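Local structure of putative mandelate racemase (Zymomonas mobilis, 2OX4) at residues L263-G266 against E267-S271; G218-L222 against V223-Q227; H341-Q345 against K346-P350. The protein binds a magnesium ion and probably acts as a lyase, perhaps a dehydratase, of the mandelate racemase branch of the enolase superfamily. One frame throughout, in Å; residues are numbered along the deposited sequence.

Contact 1 of 3, residues L263-G266 against E267-S271; sequences LASG and ERIYS. With MG (magnesium ion), chain O.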
loop_
_atom_site.group_PDB
_atom_site.type_symbol
_atom_site.label_atom_id
_atom_site.label_comp_id
_atom_site.label_asym_id
_atom_site.label_seq_id
_atom_site.Cartn_x
_atom_site.Cartn_y
_atom_site.Cartn_z
ATOM N N LEU C 263 6.029 -20.599 10.576
ATOM C CA LEU C 263 5.605 -21.290 9.350
ATOM C C LEU C 263 6.796 -21.734 8.510
ATOM O O LEU C 263 7.812 -21.027 8.418
ATOM C CB LEU C 263 4.683 -20.400 8.510
ATOM C CG LEU C 263 3.396 -19.925 9.197
ATOM C CD1 LEU C 263 2.516 -19.175 8.174
ATOM C CD2 LEU C 263 2.641 -21.131 9.779
ATOM N N ALA C 264 6.656 -22.904 7.891
ATOM C CA ALA C 264 7.688 -23.440 6.993
ATOM C C ALA C 264 7.126 -23.865 5.641
ATOM O O ALA C 264 5.992 -24.351 5.546
ATOM C CB ALA C 264 8.389 -24.622 7.634
ATOM N N SER C 265 7.932 -23.704 4.595
ATOM C CA SER C 265 7.536 -24.135 3.254
ATOM C C SER C 265 8.742 -24.106 2.328
ATOM O O SER C 265 9.678 -23.353 2.556
ATOM C CB SER C 265 6.479 -23.196 2.677
ATOM O OG SER C 265 5.927 -23.760 1.501
ATOM N N GLY C 266 8.714 -24.917 1.274
ATOM C CA GLY C 266 9.732 -24.766 0.259
ATOM C C GLY C 266 9.862 -25.880 -0.737
ATOM O O GLY C 266 10.432 -25.668 -1.793
ATOM N N GLU C 267 9.384 -27.081 -0.404
ATOM C CA GLU C 267 9.596 -28.199 -1.319
ATOM C C GLU C 267 8.809 -28.026 -2.610
ATOM O O GLU C 267 9.151 -28.626 -3.621
ATOM C CB GLU C 267 9.269 -29.542 -0.665
ATOM C CG GLU C 267 7.788 -29.765 -0.397
ATOM C CD GLU C 267 7.582 -30.907 0.561
ATOM O OE1 GLU C 267 7.724 -30.679 1.782
ATOM O OE2 GLU C 267 7.305 -32.030 0.092
ATOM N N ARG C 268 7.760 -27.196 -2.578
ATOM C CA ARG C 268 7.026 -26.877 -3.805
ATOM C C ARG C 268 7.160 -25.397 -4.215
ATOM O O ARG C 268 6.241 -24.795 -4.784
ATOM C CB ARG C 268 5.565 -27.322 -3.668
ATOM C CG ARG C 268 5.392 -28.826 -3.877
ATOM C CD ARG C 268 3.941 -29.246 -3.735
ATOM N NE ARG C 268 3.549 -29.322 -2.328
ATOM C CZ ARG C 268 2.482 -29.976 -1.891
ATOM N NH1 ARG C 268 1.689 -30.607 -2.760
ATOM N NH2 ARG C 268 2.218 -30.006 -0.590
ATOM N N ILE C 269 8.317 -24.814 -3.894
ATOM C CA ILE C 269 8.653 -23.440 -4.303
ATOM C C ILE C 269 10.052 -23.517 -4.926
ATOM O O ILE C 269 10.953 -24.147 -4.366
ATOM C CB ILE C 269 8.674 -22.463 -3.084
ATOM C CG1 ILE C 269 7.345 -22.503 -2.293
ATOM C CG2 ILE C 269 8.983 -21.044 -3.537
ATOM C CD1 ILE C 269 7.351 -21.744 -0.948
ATOM N N TYR C 270 10.230 -22.900 -6.091
ATOM C CA TYR C 270 11.440 -23.156 -6.886
ATOM C C TYR C 270 12.091 -21.857 -7.315
ATOM O O TYR C 270 11.403 -20.944 -7.783
ATOM C CB TYR C 270 11.124 -24.014 -8.123
ATOM C CG TYR C 270 10.079 -25.056 -7.843
ATOM C CD1 TYR C 270 10.374 -26.160 -7.043
ATOM C CD2 TYR C 270 8.775 -24.917 -8.339
ATOM C CE1 TYR C 270 9.403 -27.124 -6.771
ATOM C CE2 TYR C 270 7.797 -25.874 -8.074
ATOM C CZ TYR C 270 8.127 -26.974 -7.288
ATOM O OH TYR C 270 7.164 -27.915 -7.014
ATOM N N SER C 271 13.417 -21.820 -7.192
ATOM C CA SER C 271 14.261 -20.663 -7.561
ATOM C C SER C 271 14.073 -19.428 -6.675
ATOM O O SER C 271 13.105 -19.332 -5.918
ATOM C CB SER C 271 14.145 -20.305 -9.050
ATOM O OG SER C 271 13.058 -19.405 -9.294
HETATM MG MG MG O . 7.087 -31.753 3.488
HETATM O O HOH W 1 6.219 -25.641 -0.504
HETATM O O HOH W 2 6.656 -33.642 2.135
HETATM O O HOH W 3 5.065 -31.085 2.883
HETATM O O HOH W 4 8.822 -32.863 3.870
#
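S265 meets I269 through its hydroxyl: OG lies 3.5 Å from the methyl CD1, a van der Waals contact between the S265 hydroxyl oxygen and the I269 methyl. With OG anti to the backbone N (chi1 -169°), the hydroxyl also reaches water 1, at 2.8 Å from S265 OG. The same water accepts from the backbone N of R268 at 3.0 Å, so one molecule bridges the end of the strand and the turn that follows.

G266 comes next, with phi 166° and psi -21°. At these angles a beta carbon would press on the carbonyl oxygen of S265, which explains the glycine. Its own oxygen accepts from the N of I269 at 3.1 Å, closing a type I beta turn from G266 to I269.

The turn presents the side chain of E267. CG lies between the backbone N and the carbonyl carbon, and the chain then runs extended, carrying OE1 to within 2.1 Å of the magnesium ion. The other oxygen, OE2, stays off the metal and accepts from water 2, the E267 OE2 distance being 2.7 Å, while Y44 bonds it as well. These bonds fix the rotation of the carboxylate. Its neighbour R268 turns away to a salt bridge with E242 and a cation-pi contact with F82 of the second subunit.

Three waters, E215 and E241 complete a six-ligand shell. Acidic residues at the ends of successive barrel strands are the hallmark of the enolase-superfamily metal site; here all three are glutamates, E267 being the third.

Contact 2 of 3, residues G218-L222 against V223-Q227; sequences GHTDL and VSAIQ
D221 and S224 form a capping box in which both side-chain bonds are met. D221 is the N-cap of helix 222-232, and its OD1 accepts from the backbone N of S224 at 3.1 Å with an N-H...O angle of 173°. In return, S224 OG accepts from the backbone N of D221 at 3.0 Å. D221 reaches forward and S224 back, CG of D221 and OG of S224 each sitting between their own backbone N and carbonyl carbon (chi1 62° and 52°). T220 lies against this hydroxyl, with its CB 3.2 Å from S224 OG.

Regular helical bonds take over at once. A225 N donates to D221 O at 2.8 Å, and I226 N donates to L222 O at 3.0 Å.

The side chains of L222 and I226 run side by side in the same direction, one helical turn apart. L222 CD2 and I226 CD1 come to 3.3 Å, closer than usual, so that little weight rests on the value. L222 CD2 also packs against V223 CG2 at 3.9 Å.

Partners outside extend the cap: D221 OD2 bonds G185 N, S224 OG bonds L183 O, and L222 N bonds E311 of the third subunit.

The chemistry is that of a helix start supplied with acceptors. Two first-turn N-H groups find side-chain oxygens, S224 N on D221 OD1 and L222 N on E311 of the third subunit, and the carboxylate of D221 at the positive end of the helix dipole probably gains electrostatic stabilisation there.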
loop_
_atom_site.group_PDB
_atom_site.type_symbol
_atom_site.label_atom_id
_atom_site.label_comp_id
_atom_site.label_asym_id
_atom_site.label_seq_id
_atom_site.Cartn_x
_atom_site.Cartn_y
_atom_site.Cartn_z
ATOM N N GLY C 218 0.426 -29.792 2.450
ATOM C CA GLY C 218 -0.444 -29.051 1.526
ATOM C C GLY C 218 -1.855 -29.613 1.375
ATOM O O GLY C 218 -2.550 -29.283 0.414
ATOM N N HIS C 219 -2.280 -30.462 2.314
ATOM C CA HIS C 219 -3.624 -31.059 2.291
ATOM C C HIS C 219 -4.688 -30.097 2.808
ATOM O O HIS C 219 -5.860 -30.170 2.421
ATOM C CB HIS C 219 -3.652 -32.318 3.165
ATOM C CG HIS C 219 -2.816 -33.439 2.639
ATOM N ND1 HIS C 219 -2.198 -34.354 3.466
ATOM C CD2 HIS C 219 -2.507 -33.802 1.371
ATOM C CE1 HIS C 219 -1.542 -35.233 2.729
ATOM N NE2 HIS C 219 -1.705 -34.916 1.456
ATOM N N THR C 220 -4.274 -29.227 3.721
ATOM C CA THR C 220 -5.150 -28.210 4.284
ATOM C C THR C 220 -5.148 -26.977 3.367
ATOM O O THR C 220 -4.397 -26.917 2.391
ATOM C CB THR C 220 -4.691 -27.813 5.710
ATOM O OG1 THR C 220 -3.272 -27.580 5.721
ATOM C CG2 THR C 220 -5.035 -28.940 6.718
ATOM N N ASP C 221 -6.008 -26.014 3.672
ATOM C CA ASP C 221 -5.888 -24.672 3.107
ATOM C C ASP C 221 -5.791 -23.666 4.244
ATOM O O ASP C 221 -5.704 -24.073 5.388
ATOM C CB ASP C 221 -7.047 -24.372 2.149
ATOM C CG ASP C 221 -8.431 -24.396 2.820
ATOM O OD1 ASP C 221 -8.549 -24.251 4.063
ATOM O OD2 ASP C 221 -9.431 -24.537 2.074
ATOM N N LEU C 222 -5.809 -22.376 3.920
ATOM C CA LEU C 222 -5.704 -21.332 4.932
ATOM C C LEU C 222 -6.664 -21.584 6.091
ATOM O O LEU C 222 -6.264 -21.575 7.256
ATOM C CB LEU C 222 -5.974 -19.959 4.316
ATOM C CG LEU C 222 -6.017 -18.776 5.286
ATOM C CD1 LEU C 222 -5.633 -17.486 4.578
ATOM C CD2 LEU C 222 -7.394 -18.653 5.922
ATOM N N VAL C 223 -7.932 -21.809 5.763
ATOM C CA VAL C 223 -8.997 -21.848 6.771
ATOM C C VAL C 223 -8.796 -23.032 7.736
ATOM O O VAL C 223 -8.814 -22.869 8.971
ATOM C CB VAL C 223 -10.386 -21.916 6.090
ATOM C CG1 VAL C 223 -11.480 -22.022 7.134
ATOM C CG2 VAL C 223 -10.599 -20.662 5.193
ATOM N N SER C 224 -8.581 -24.212 7.178
ATOM C CA SER C 224 -8.339 -25.371 8.037
ATOM C C SER C 224 -7.000 -25.290 8.770
ATOM O O SER C 224 -6.908 -25.727 9.897
ATOM C CB SER C 224 -8.461 -26.675 7.260
ATOM O OG SER C 224 -7.674 -26.678 6.087
ATOM N N ALA C 225 -5.974 -24.720 8.130
ATOM C CA ALA C 225 -4.673 -24.531 8.788
ATOM C C ALA C 225 -4.765 -23.665 10.037
ATOM O O ALA C 225 -4.189 -23.995 11.068
ATOM C CB ALA C 225 -3.659 -23.935 7.821
ATOM N N ILE C 226 -5.502 -22.560 9.947
ATOM C CA ILE C 226 -5.672 -21.642 11.069
ATOM C C ILE C 226 -6.433 -22.348 12.187
ATOM O O ILE C 226 -6.066 -22.251 13.354
ATOM C CB ILE C 226 -6.427 -20.355 10.637
ATOM C CG1 ILE C 226 -5.545 -19.478 9.725
ATOM C CG2 ILE C 226 -6.933 -19.551 11.844
ATOM C CD1 ILE C 226 -6.348 -18.368 9.022
ATOM N N GLN C 227 -7.473 -23.077 11.806
ATOM C CA GLN C 227 -8.330 -23.775 12.763
ATOM C C GLN C 227 -7.531 -24.807 13.555
ATOM O O GLN C 227 -7.662 -24.893 14.786
ATOM C CB GLN C 227 -9.480 -24.448 12.020
ATOM C CG GLN C 227 -10.532 -25.064 12.937
ATOM C CD GLN C 227 -11.561 -25.844 12.165
ATOM O OE1 GLN C 227 -11.619 -25.764 10.933
ATOM N NE2 GLN C 227 -12.410 -26.580 12.881
#

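Contact 3 of 3, residues H341-Q345 against K346-P350; sequences HEHHQ and KTLLP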
loop_
_atom_site.group_PDB
_atom_site.type_symbol
_atom_site.label_atom_id
_atom_site.label_comp_id
_atom_site.label_asym_id
_atom_site.label_seq_id
_atom_site.Cartn_x
_atom_site.Cartn_y
_atom_site.Cartn_z
ATOM N N HIS C 341 18.266 -30.244 10.040
ATOM C CA HIS C 341 18.305 -31.140 8.878
ATOM C C HIS C 341 17.207 -32.213 8.953
ATOM O O HIS C 341 16.993 -32.834 9.995
ATOM C CB HIS C 341 19.688 -31.801 8.746
ATOM C CG HIS C 341 19.777 -32.762 7.599
ATOM N ND1 HIS C 341 20.201 -32.385 6.345
ATOM C CD2 HIS C 341 19.460 -34.077 7.510
ATOM C CE1 HIS C 341 20.154 -33.426 5.534
ATOM N NE2 HIS C 341 19.707 -34.467 6.215
ATOM N N GLU C 342 16.512 -32.420 7.840
ATOM C CA GLU C 342 15.456 -33.416 7.750
ATOM C C GLU C 342 16.058 -34.771 7.408
ATOM O O GLU C 342 16.707 -34.931 6.361
ATOM C CB GLU C 342 14.473 -33.043 6.644
ATOM C CG GLU C 342 13.401 -34.097 6.451
ATOM C CD GLU C 342 12.353 -33.715 5.422
ATOM O OE1 GLU C 342 12.640 -32.900 4.509
ATOM O OE2 GLU C 342 11.236 -34.253 5.528
ATOM N N HIS C 343 15.825 -35.757 8.270
ATOM C CA HIS C 343 16.248 -37.115 7.933
ATOM C C HIS C 343 15.037 -38.016 7.748
ATOM O O HIS C 343 14.341 -38.346 8.714
ATOM C CB HIS C 343 17.230 -37.680 8.970
ATOM C CG HIS C 343 17.837 -38.986 8.560
ATOM N ND1 HIS C 343 18.533 -39.145 7.379
ATOM C CD2 HIS C 343 17.837 -40.201 9.164
ATOM C CE1 HIS C 343 18.943 -40.400 7.277
ATOM N NE2 HIS C 343 18.520 -41.063 8.338
ATOM N N HIS C 344 14.781 -38.372 6.485
ATOM C CA HIS C 344 13.512 -38.965 6.082
ATOM C C HIS C 344 13.535 -40.449 6.371
ATOM O O HIS C 344 14.569 -41.115 6.197
ATOM C CB HIS C 344 13.242 -38.721 4.595
ATOM C CG HIS C 344 11.798 -38.832 4.215
ATOM N ND1 HIS C 344 11.113 -40.030 4.221
ATOM C CD2 HIS C 344 10.912 -37.896 3.795
ATOM C CE1 HIS C 344 9.868 -39.828 3.828
ATOM N NE2 HIS C 344 9.720 -38.541 3.563
ATOM N N GLN C 345 12.387 -40.958 6.814
ATOM C CA GLN C 345 12.222 -42.382 7.115
ATOM C C GLN C 345 12.506 -43.317 5.928
ATOM O O GLN C 345 12.954 -44.451 6.122
ATOM C CB GLN C 345 10.850 -42.660 7.757
ATOM C CG GLN C 345 9.627 -42.496 6.840
ATOM C CD GLN C 345 9.337 -43.743 6.008
ATOM O OE1 GLN C 345 9.305 -43.685 4.779
ATOM N NE2 GLN C 345 9.139 -44.879 6.677
ATOM N N LYS C 346 12.265 -42.838 4.705
ATOM C CA LYS C 346 12.490 -43.656 3.509
ATOM C C LYS C 346 13.945 -44.143 3.384
ATOM O O LYS C 346 14.191 -45.224 2.864
ATOM C CB LYS C 346 12.027 -42.925 2.239
ATOM C CG LYS C 346 13.062 -41.976 1.641
ATOM C CD LYS C 346 12.469 -40.644 1.280
ATOM C CE LYS C 346 11.924 -40.661 -0.107
ATOM N NZ LYS C 346 10.726 -39.774 -0.233
ATOM N N THR C 347 14.894 -43.367 3.909
ATOM C CA THR C 347 16.324 -43.705 3.814
ATOM C C THR C 347 16.669 -44.923 4.665
ATOM O O THR C 347 17.748 -45.509 4.521
ATOM C CB THR C 347 17.239 -42.526 4.247
ATOM O OG1 THR C 347 17.174 -42.362 5.668
ATOM C CG2 THR C 347 16.818 -41.227 3.571
ATOM N N LEU C 348 15.746 -45.286 5.550
ATOM C CA LEU C 348 15.885 -46.470 6.396
ATOM C C LEU C 348 15.456 -47.782 5.716
ATOM O O LEU C 348 15.683 -48.869 6.255
ATOM C CB LEU C 348 15.149 -46.262 7.730
ATOM C CG LEU C 348 15.389 -44.910 8.428
ATOM C CD1 LEU C 348 14.321 -44.595 9.461
ATOM C CD2 LEU C 348 16.789 -44.795 9.033
ATOM N N LEU C 349 14.855 -47.684 4.532
ATOM C CA LEU C 349 14.366 -48.865 3.814
ATOM C C LEU C 349 15.457 -49.414 2.887
ATOM O O LEU C 349 16.218 -48.637 2.303
ATOM C CB LEU C 349 13.098 -48.528 3.017
ATOM C CG LEU C 349 12.043 -47.598 3.634
ATOM C CD1 LEU C 349 11.046 -47.157 2.575
ATOM C CD2 LEU C 349 11.318 -48.251 4.813
ATOM N N PRO C 350 15.549 -50.757 2.756
ATOM C CA PRO C 350 16.513 -51.416 1.847
ATOM C C PRO C 350 16.404 -51.036 0.353
ATOM O O PRO C 350 17.403 -51.100 -0.370
ATOM C CB PRO C 350 16.201 -52.905 2.029
ATOM C CG PRO C 350 15.561 -52.998 3.386
ATOM C CD PRO C 350 14.747 -51.744 3.508
#
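K346 curls its side chain over the imidazole of H344, and the chain can be followed atom by atom. CB leaves the backbone 3.6 Å from H344 ND1. CG, held between the backbone N and the carbonyl carbon (chi1 85°), lies 3.8 Å from H344 ND1. A bend at chi2 brings CD over one ring face, 3.6 Å from the centroid of the H344 ring and 24° off its normal, a CH-pi contact; further bends at chi3 and chi4 set the direction of CE and NZ. The tip stays on that side of the ring, NZ standing 4.1 Å from H344 NE2, and bonds A319 O.

The same imidazole is also used at its edge. The backbone N of K346 donates to H344 ND1 at 3.1 Å, in the ring plane and almost straight (174°), so ring rotation is fixed by an edge bond and a face contact together. With the imidazole of H344 replaced by an alanine's methyl, the backbone N-H of K346 would probably lose its acceptor and the CD of the lysine the ring face it lies on.

Beyond the ring, H344 O accepts twice from T347: from OG1 at 2.9 Å and from the backbone N at 3.2 Å. L348 N donates to Q345 O at 3.0 Å, continuing the 3-10 turn.

This turn takes the chain out of strand 341-344, which pairs in parallel with 126-131, and leads it to helix 350-353. H343, whose NE2 bonds Q361, lies over V128 of strand 126-131, while T347 rests on E325 of helix 322-333.

From the N terminus the chain meets contact 2 first: after strand 211-215 it closes the loop into helix 222-232. Contact 1 follows, turning the chain out of strand 263-265 toward helix 271-280, and contact 3 comes last, leading from strand 341-344 toward helix 350-353. The three follow one another in series; none nests in or crosses another. Contacts 1 and 2 touch where R268 NH2 packs 3.5 Å from G218 CA. Contacts 1 and 3 stop about 6 Å apart between nearest atoms, though both reach the same barrel sheet; for contacts 2 and 3 the nearest atoms are about 12 Å apart. Together they join strands of one barrel to the elements that follow them.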